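Local coordinates for protein DnaJ homolog subfamily C member 10 (Mus musculus, PDB 3APQ) that reduces disulfide bonds in the endoplasmic reticulum, aiding both the correct folding of proteins and the degradation of misfolded ones, at residues 18-23 with 99-104. Sequence-based numbering, arbitrary orientation.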
ATOM      1  N   GLU A  18      -5.618  -8.509   0.188  1.00 11.98           N
ATOM      2  CA  GLU A  18      -5.643  -9.989   0.454  1.00 11.77           C
ATOM      3  C   GLU A  18      -4.507 -10.710  -0.224  1.00 12.44           C
ATOM      4  O   GLU A  18      -3.838 -11.621   0.353  1.00 12.75           O
ATOM      5  CB  GLU A  18      -6.995 -10.599   0.008  1.00 12.05           C
ATOM      6  CG  GLU A  18      -8.069 -10.314   1.013  1.00 16.76           C
ATOM      7  CD  GLU A  18      -9.508 -10.512   0.479  1.00 24.67           C
ATOM      8  OE1 GLU A  18      -9.831 -10.174  -0.679  1.00 25.54           O
ATOM      9  OE2 GLU A  18     -10.347 -10.974   1.273  1.00 29.27           O
ATOM     10  N   ILE A  19      -4.289 -10.314  -1.466  1.00 12.59           N
ATOM     11  CA  ILE A  19      -3.163 -10.822  -2.251  1.00 13.03           C
ATOM     12  C   ILE A  19      -1.807 -10.554  -1.563  1.00 13.17           C
ATOM     13  O   ILE A  19      -0.959 -11.476  -1.480  1.00 13.40           O
ATOM     14  CB  ILE A  19      -3.194 -10.304  -3.706  1.00 13.35           C
ATOM     15  CG1 ILE A  19      -4.477 -10.820  -4.403  1.00 15.68           C
ATOM     16  CG2 ILE A  19      -1.862 -10.626  -4.463  1.00 15.55           C
ATOM     17  CD1 ILE A  19      -4.921 -10.015  -5.655  1.00 17.26           C
ATOM     18  N   ARG A  20      -1.568  -9.335  -1.063  1.00 14.08           N
ATOM     19  CA  ARG A  20      -0.315  -9.104  -0.317  1.00 12.81           C
ATOM     20  C   ARG A  20      -0.185  -9.983   0.868  1.00 13.92           C
ATOM     21  O   ARG A  20       0.910 -10.494   1.130  1.00 14.80           O
ATOM     22  CB  ARG A  20      -0.190  -7.650   0.201  1.00 12.76           C
ATOM     23  CG  ARG A  20       0.027  -6.637  -0.916  1.00 13.34           C
ATOM     24  CD  ARG A  20       0.386  -5.215  -0.352  1.00 11.28           C
ATOM     25  NE  ARG A  20      -0.764  -4.621   0.354  1.00 11.70           N
ATOM     26  CZ  ARG A  20      -1.684  -3.860  -0.230  1.00 13.51           C
ATOM     27  NH1 ARG A  20      -1.664  -3.661  -1.567  1.00 15.58           N
ATOM     28  NH2 ARG A  20      -2.640  -3.305   0.512  1.00 13.96           N
ATOM     29  N   GLN A  21      -1.261 -10.115   1.631  1.00 13.31           N
ATOM     30  CA  GLN A  21      -1.203 -10.902   2.847  1.00 15.08           C
ATOM     31  C   GLN A  21      -0.888 -12.379   2.533  1.00 16.25           C
ATOM     32  O   GLN A  21      -0.079 -13.031   3.265  1.00 17.93           O
ATOM     33  CB  GLN A  21      -2.436 -10.684   3.692  1.00 15.01           C
ATOM     34  CG  GLN A  21      -2.398  -9.175   4.233  1.00 19.41           C
ATOM     35  CD  GLN A  21      -1.002  -8.850   4.889  1.00 25.88           C
ATOM     36  OE1 GLN A  21      -0.633  -9.511   5.870  1.00 24.35           O
ATOM     37  NE2 GLN A  21      -0.206  -7.897   4.298  1.00 21.55           N
ATOM     38  N   ALA A  22      -1.444 -12.890   1.437  1.00 15.07           N
ATOM     39  CA  ALA A  22      -1.242 -14.301   1.153  1.00 15.65           C
ATOM     40  C   ALA A  22       0.198 -14.499   0.718  1.00 15.31           C
ATOM     41  O   ALA A  22       0.837 -15.450   1.144  1.00 16.09           O
ATOM     42  CB  ALA A  22      -2.191 -14.799   0.073  1.00 16.56           C
ATOM     43  N   PHE A  23       0.646 -13.631  -0.178  1.00 14.91           N
ATOM     44  CA  PHE A  23       2.056 -13.606  -0.648  1.00 15.62           C
ATOM     45  C   PHE A  23       3.029 -13.459   0.532  1.00 17.20           C
ATOM     46  O   PHE A  23       4.006 -14.207   0.631  1.00 17.00           O
ATOM     47  CB  PHE A  23       2.239 -12.514  -1.736  1.00 16.90           C
ATOM     48  CG  PHE A  23       3.668 -12.264  -2.133  1.00 16.41           C
ATOM     49  CD1 PHE A  23       4.404 -13.220  -2.816  1.00 23.90           C
ATOM     50  CD2 PHE A  23       4.283 -11.085  -1.757  1.00 22.24           C
ATOM     51  CE1 PHE A  23       5.773 -12.979  -3.146  1.00 23.01           C
ATOM     52  CE2 PHE A  23       5.634 -10.817  -2.090  1.00 24.87           C
ATOM     53  CZ  PHE A  23       6.380 -11.775  -2.777  1.00 23.93           C
ATOM     54  N   ILE A  99      -6.973   2.369   8.603  1.00 12.19           N
ATOM     55  CA  ILE A  99      -6.224   2.981   7.529  1.00 12.85           C
ATOM     56  C   ILE A  99      -6.500   2.310   6.183  1.00 13.24           C
ATOM     57  O   ILE A  99      -6.420   1.119   6.091  1.00 13.88           O
ATOM     58  CB  ILE A  99      -4.720   2.941   7.833  1.00 12.38           C
ATOM     59  CG1 ILE A  99      -4.391   3.850   8.996  1.00 13.96           C
ATOM     60  CG2 ILE A  99      -3.899   3.287   6.681  1.00 11.33           C
ATOM     61  CD1 ILE A  99      -3.135   3.502   9.649  1.00 10.85           C
ATOM     62  N   ILE A 100      -6.852   3.101   5.182  1.00 11.39           N
ATOM     63  CA  ILE A 100      -7.063   2.448   3.889  1.00 12.26           C
ATOM     64  C   ILE A 100      -5.822   2.665   3.009  1.00 10.89           C
ATOM     65  O   ILE A 100      -5.387   3.800   2.824  1.00 11.23           O
ATOM     66  CB  ILE A 100      -8.316   3.055   3.159  1.00 12.57           C
ATOM     67  CG1 ILE A 100      -9.613   3.039   4.013  1.00 13.60           C
ATOM     68  CG2 ILE A 100      -8.518   2.431   1.764  1.00 10.54           C
ATOM     69  CD1 ILE A 100      -9.883   1.768   4.767  1.00 15.40           C
ATOM     70  N   THR A 101      -5.229   1.577   2.490  1.00 11.73           N
ATOM     71  CA  THR A 101      -4.081   1.722   1.588  1.00 11.02           C
ATOM     72  C   THR A 101      -4.628   1.819   0.181  1.00 13.15           C
ATOM     73  O   THR A 101      -5.339   0.912  -0.282  1.00 13.71           O
ATOM     74  CB  THR A 101      -3.142   0.532   1.721  1.00 12.19           C
ATOM     75  OG1 THR A 101      -2.611   0.558   3.038  1.00 11.06           O
ATOM     76  CG2 THR A 101      -1.980   0.604   0.716  1.00 12.12           C
ATOM     77  N   LEU A 102      -4.343   2.947  -0.462  1.00 12.93           N
ATOM     78  CA  LEU A 102      -5.024   3.316  -1.715  1.00 13.82           C
ATOM     79  C   LEU A 102      -4.050   3.079  -2.850  1.00 15.26           C
ATOM     80  O   LEU A 102      -2.912   3.561  -2.799  1.00 16.22           O
ATOM     81  CB  LEU A 102      -5.379   4.810  -1.709  1.00 12.60           C
ATOM     82  CG  LEU A 102      -6.398   5.198  -0.624  1.00 13.74           C
ATOM     83  CD1 LEU A 102      -6.267   6.740  -0.341  1.00 12.42           C
ATOM     84  CD2 LEU A 102      -7.817   4.800  -1.126  1.00 13.09           C
ATOM     85  N   GLU A 103      -4.516   2.366  -3.869  1.00 14.20           N
ATOM     86  CA  GLU A 103      -3.838   2.335  -5.158  1.00 17.13           C
ATOM     87  C   GLU A 103      -4.399   3.428  -6.074  1.00 16.64           C
ATOM     88  O   GLU A 103      -5.353   4.053  -5.714  1.00 18.28           O
ATOM     89  CB  GLU A 103      -3.946   0.930  -5.757  1.00 18.18           C
ATOM     90  CG  GLU A 103      -2.970  -0.071  -4.990  1.00 22.93           C
ATOM     91  CD  GLU A 103      -3.666  -0.822  -3.802  1.00 28.85           C
ATOM     92  OE1 GLU A 103      -4.894  -1.054  -3.912  1.00 29.16           O
ATOM     93  OE2 GLU A 103      -3.013  -1.242  -2.798  1.00 21.58           O
ATOM     94  N   ARG A 104      -3.837   3.640  -7.274  1.00 17.96           N
ATOM     95  CA  ARG A 104      -4.249   4.797  -8.119  1.00 18.60           C
ATOM     96  C   ARG A 104      -5.779   4.975  -8.319  1.00 18.61           C
ATOM     97  O   ARG A 104      -6.312   6.073  -8.090  1.00 19.12           O
ATOM     98  CB  ARG A 104      -3.525   4.753  -9.464  1.00 19.03           C
ATOM     99  CG  ARG A 104      -4.057   5.694 -10.553  1.00 24.69           C
ATOM    100  CD  ARG A 104      -3.745   7.199 -10.307  1.00 26.59           C
ATOM    101  NE  ARG A 104      -4.155   8.009 -11.479  1.00 30.79           N
ATOM    102  CZ  ARG A 104      -3.423   8.224 -12.591  1.00 33.58           C
ATOM    103  NH1 ARG A 104      -2.199   7.710 -12.716  1.00 31.05           N
ATOM    104  NH2 ARG A 104      -3.917   8.959 -13.595  1.00 32.10           N
TER
HETATM  105  O   HOH W   1      -4.991  -1.769  -0.523  1.00 15.27           O
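R20 of the J domain reaches across to E103 of the first thioredoxin domain and forms a salt bridge. R20 NH1 donates to E103 OE2 at 3.0 Å, with an N-H...O angle of 151°. OE2 is met on its syn side, but 35° out of the carboxylate plane. The guanidinium and carboxylate planes stand 49° apart. The arginine leaves helix 16-30 with CG beside the backbone N, and its chain runs out and turns at chi3 to bring NH1 to E103 OE2. The glutamate, at the N-cap position before helix 104-113, comes from the opposite direction. A water lies in the guanidinium plane, 3.0 Å from R20 NH2. It donates to E103 OE2 and, at 2.7 Å, to T101 O. T101 CG2 touches R20 NH2 obliquely at 4.0 Å. D94 takes R20 NE in a second salt bridge and also accepts from Q21 NE2. A leucine in place of R20 would probably leave both E103 and D94 without their cationic partner and the water without its donor. The backbones stay well apart here, R20 CA and T101 CA being 11.6 Å from each other. Between these two segments the domains are joined by one long charged side chain and a bridging water, a polar and directional link.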